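Local atomic coordinates of microbial collagenase (Bacillus anthracis, PDB entry 5SV5), a protein that is the pre-peptidase C-terminal domain of a collagenase, an accessory beta-sandwich module that, as in related collagenases, may help the enzyme engage collagen. Residues I39-L44 with M51-H56. Numbering follows the deposited sequence. Where two conformers were deposited one is given.
Sequences IDISVL and MTWVLH
Trp53 turns one face of its indole to CG2 of Ile41. This methyl makes a CH-pi contact there, 3.8 Å from the centroid of the six-membered ring and 21° off the ring normal, displaced toward the rim. Ile41 holds CG2 anti to its backbone N and sends its longer branch on to Leu55, CD1 meeting CD2 of Leu55 at 3.9 Å. At the pyrrole end, CG2 of Val43 approaches CD1 of Trp53 obliquely at 3.5 Å, while CG1, the other branch, touches CE of selenomethionine Met51 at 3.7 Å. A bend at chi3 (-65°) turns that terminal methyl toward the valine. Trp53 NE1 is hydrogen-bonded to the backbone O of Ile75, which helps fix the rotation of the ring. Segments 39-44 and 51-56, on strands 37-45 and 51-57, run nearly antiparallel (160°), but with axes 8.4 Å apart at closest approach they face each other across the interior of a beta-sandwich. Leu88 of strand 84-92 and Ala77 of strand 74-81 also touch Trp53, and Leu102 of strand 98-104 packs on Ile41. All five contacting side chains are buried, so the two layers are joined here by dispersion and CH-pi packing, while the buried indole N-H is satisfied by the backbone carbonyl of Ile75.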
ATOM      1  N   ILE A  39     -11.075   1.645   7.546  0.50 11.28           N
ATOM      2  CA  ILE A  39      -9.764   1.191   7.903  0.50 12.10           C
ATOM      3  C   ILE A  39      -8.843   2.391   7.728  0.50 11.72           C
ATOM      4  O   ILE A  39      -9.242   3.450   7.226  0.50 12.33           O
ATOM      5  CB  ILE A  39      -9.333  -0.038   7.081  0.50 11.44           C
ATOM      6  CG1 ILE A  39      -9.382   0.267   5.582  0.50 11.55           C
ATOM      7  CG2 ILE A  39     -10.253  -1.209   7.398  0.50 11.57           C
ATOM      8  CD1 ILE A  39      -8.830  -0.849   4.717  0.50 11.70           C
ATOM      9  N   ASP A  40      -7.632   2.215   8.221  1.00 11.49           N
ATOM     10  CA  ASP A  40      -6.585   3.202   8.186  1.00 10.96           C
ATOM     11  C   ASP A  40      -5.361   2.556   7.553  1.00  9.42           C
ATOM     12  O   ASP A  40      -4.885   1.540   8.053  1.00 11.67           O
ATOM     13  CB  ASP A  40      -6.267   3.665   9.610  1.00 14.76           C
ATOM     14  CG  ASP A  40      -5.413   4.880   9.623  1.00 17.86           C
ATOM     15  OD1 ASP A  40      -4.210   4.751   9.406  1.00 18.40           O
ATOM     16  OD2 ASP A  40      -5.958   5.976   9.810  1.00 22.28           O
ATOM     17  N   ILE A  41      -4.884   3.110   6.437  1.00  7.51           N
ATOM     18  CA  ILE A  41      -3.657   2.643   5.779  1.00  7.51           C
ATOM     19  C   ILE A  41      -2.644   3.775   5.857  1.00  7.26           C
ATOM     20  O   ILE A  41      -2.912   4.879   5.373  1.00  7.98           O
ATOM     21  CB  ILE A  41      -3.898   2.212   4.321  1.00  8.12           C
ATOM     22  CG1 ILE A  41      -4.906   1.059   4.271  1.00  9.23           C
ATOM     23  CG2 ILE A  41      -2.586   1.821   3.649  1.00  8.92           C
ATOM     24  CD1 ILE A  41      -5.283   0.608   2.882  1.00 11.19           C
ATOM     25  N   SER A  42      -1.490   3.494   6.459  1.00  7.39           N
ATOM     26  CA  SER A  42      -0.459   4.490   6.644  1.00  7.70           C
ATOM     27  C   SER A  42       0.894   3.901   6.299  1.00  7.31           C
ATOM     28  O   SER A  42       1.251   2.835   6.799  1.00  9.05           O
ATOM     29  CB  SER A  42      -0.467   4.946   8.105  1.00 10.49           C
ATOM     30  OG  SER A  42       0.543   5.869   8.401  1.00 13.82           O
ATOM     31  N   VAL A  43       1.639   4.603   5.454  1.00  6.82           N
ATOM     32  CA  VAL A  43       3.007   4.235   5.111  1.00  6.88           C
ATOM     33  C   VAL A  43       3.932   5.353   5.558  1.00  6.87           C
ATOM     34  O   VAL A  43       3.728   6.509   5.192  1.00  8.14           O
ATOM     35  CB  VAL A  43       3.163   3.971   3.600  1.00  7.72           C
ATOM     36  CG1 VAL A  43       4.627   3.775   3.223  1.00  9.26           C
ATOM     37  CG2 VAL A  43       2.337   2.748   3.199  1.00  7.97           C
ATOM     38  N   LEU A  44       4.932   5.002   6.363  1.00  6.77           N
ATOM     39  CA  LEU A  44       5.948   5.957   6.805  1.00  7.16           C
ATOM     40  C   LEU A  44       7.098   5.886   5.808  1.00  6.93           C
ATOM     41  O   LEU A  44       7.746   4.848   5.649  1.00  7.57           O
ATOM     42  CB  LEU A  44       6.421   5.635   8.223  1.00  7.95           C
ATOM     43  CG  LEU A  44       5.284   5.599   9.259  1.00  9.92           C
ATOM     44  CD1 LEU A  44       5.810   5.245  10.642  1.00 11.39           C
ATOM     45  CD2 LEU A  44       4.421   6.845   9.268  1.00 13.30           C
HETATM   46  N   MSE A  51       7.600   8.332  -3.257  1.00  7.87           N
HETATM   47  CA  MSE A  51       6.821   7.085  -3.160  1.00  7.70           C
HETATM   48  C   MSE A  51       5.404   7.386  -2.721  1.00  7.54           C
HETATM   49  O   MSE A  51       5.106   8.462  -2.173  1.00  8.44           O
HETATM   50  CB  MSE A  51       7.517   6.067  -2.244  1.00  7.95           C
HETATM   51  CG  MSE A  51       7.507   6.550  -0.788  1.00  8.00           C
HETATM   52 SE   MSE A  51       8.179   5.157   0.448  1.00  8.15          SE
HETATM   53  CE  MSE A  51       6.718   3.887   0.135  1.00  8.96           C
ATOM     54  N   THR A  52       4.529   6.423  -2.969  1.00  7.54           N
ATOM     55  CA  THR A  52       3.136   6.544  -2.593  1.00  7.54           C
ATOM     56  C   THR A  52       2.521   5.150  -2.515  1.00  7.16           C
ATOM     57  O   THR A  52       3.231   4.145  -2.597  1.00  7.55           O
ATOM     58  CB  THR A  52       2.380   7.482  -3.559  1.00  9.25           C
ATOM     59  OG1 THR A  52       1.112   7.809  -2.999  1.00 10.80           O
ATOM     60  CG2 THR A  52       2.220   6.881  -4.935  1.00 11.18           C
ATOM     61  N   TRP A  53       1.204   5.086  -2.332  1.00  7.27           N
ATOM     62  CA  TRP A  53       0.511   3.817  -2.435  1.00  7.04           C
ATOM     63  C   TRP A  53      -0.871   4.033  -3.042  1.00  6.91           C
ATOM     64  O   TRP A  53      -1.453   5.126  -2.941  1.00  7.32           O
ATOM     65  CB  TRP A  53       0.416   3.084  -1.079  1.00  7.28           C
ATOM     66  CG  TRP A  53      -0.372   3.769   0.003  1.00  6.77           C
ATOM     67  CD1 TRP A  53       0.141   4.485   1.036  1.00  7.16           C
ATOM     68  CD2 TRP A  53      -1.798   3.782   0.171  1.00  6.54           C
ATOM     69  NE1 TRP A  53      -0.873   4.957   1.846  1.00  7.17           N
ATOM     70  CE2 TRP A  53      -2.077   4.544   1.329  1.00  6.65           C
ATOM     71  CE3 TRP A  53      -2.869   3.227  -0.545  1.00  6.99           C
ATOM     72  CZ2 TRP A  53      -3.389   4.771   1.777  1.00  7.14           C
ATOM     73  CZ3 TRP A  53      -4.162   3.478  -0.113  1.00  7.29           C
ATOM     74  CH2 TRP A  53      -4.412   4.236   1.040  1.00  7.21           C
ATOM     75  N   VAL A  54      -1.377   2.985  -3.690  1.00  7.09           N
ATOM     76  CA  VAL A  54      -2.740   2.954  -4.207  1.00  7.27           C
ATOM     77  C   VAL A  54      -3.357   1.597  -3.845  1.00  7.00           C
ATOM     78  O   VAL A  54      -2.650   0.593  -3.704  1.00  7.72           O
ATOM     79  CB  VAL A  54      -2.832   3.213  -5.725  1.00  8.56           C
ATOM     80  CG1 VAL A  54      -2.324   4.587  -6.087  1.00 10.49           C
ATOM     81  CG2 VAL A  54      -2.146   2.134  -6.554  1.00  9.51           C
ATOM     82  N   LEU A  55      -4.677   1.578  -3.716  1.00  7.37           N
ATOM     83  CA  LEU A  55      -5.420   0.397  -3.296  1.00  7.19           C
ATOM     84  C   LEU A  55      -6.536   0.091  -4.274  1.00  7.33           C
ATOM     85  O   LEU A  55      -7.286   1.005  -4.650  1.00  8.25           O
ATOM     86  CB  LEU A  55      -6.035   0.655  -1.916  1.00  7.38           C
ATOM     87  CG  LEU A  55      -6.809  -0.498  -1.278  1.00  7.74           C
ATOM     88  CD1 LEU A  55      -5.867  -1.569  -0.763  1.00  8.23           C
ATOM     89  CD2 LEU A  55      -7.703   0.021  -0.157  1.00  8.65           C
ATOM     90  N   HIS A  56      -6.673  -1.179  -4.663  1.00  7.54           N
ATOM     91  CA  HIS A  56      -7.784  -1.633  -5.474  1.00  8.10           C
ATOM     92  C   HIS A  56      -8.549  -2.742  -4.775  1.00  8.39           C
ATOM     93  O   HIS A  56      -7.954  -3.696  -4.268  1.00  9.26           O
ATOM     94  CB  HIS A  56      -7.315  -2.187  -6.835  1.00  9.27           C
ATOM     95  CG  HIS A  56      -6.735  -1.155  -7.737  1.00  9.80           C
ATOM     96  ND1 HIS A  56      -7.515  -0.342  -8.519  1.00 10.18           N
ATOM     97  CD2 HIS A  56      -5.457  -0.785  -7.972  1.00 12.88           C
ATOM     98  CE1 HIS A  56      -6.738   0.482  -9.200  1.00 11.24           C
ATOM     99  NE2 HIS A  56      -5.484   0.244  -8.875  1.00 13.81           N
TER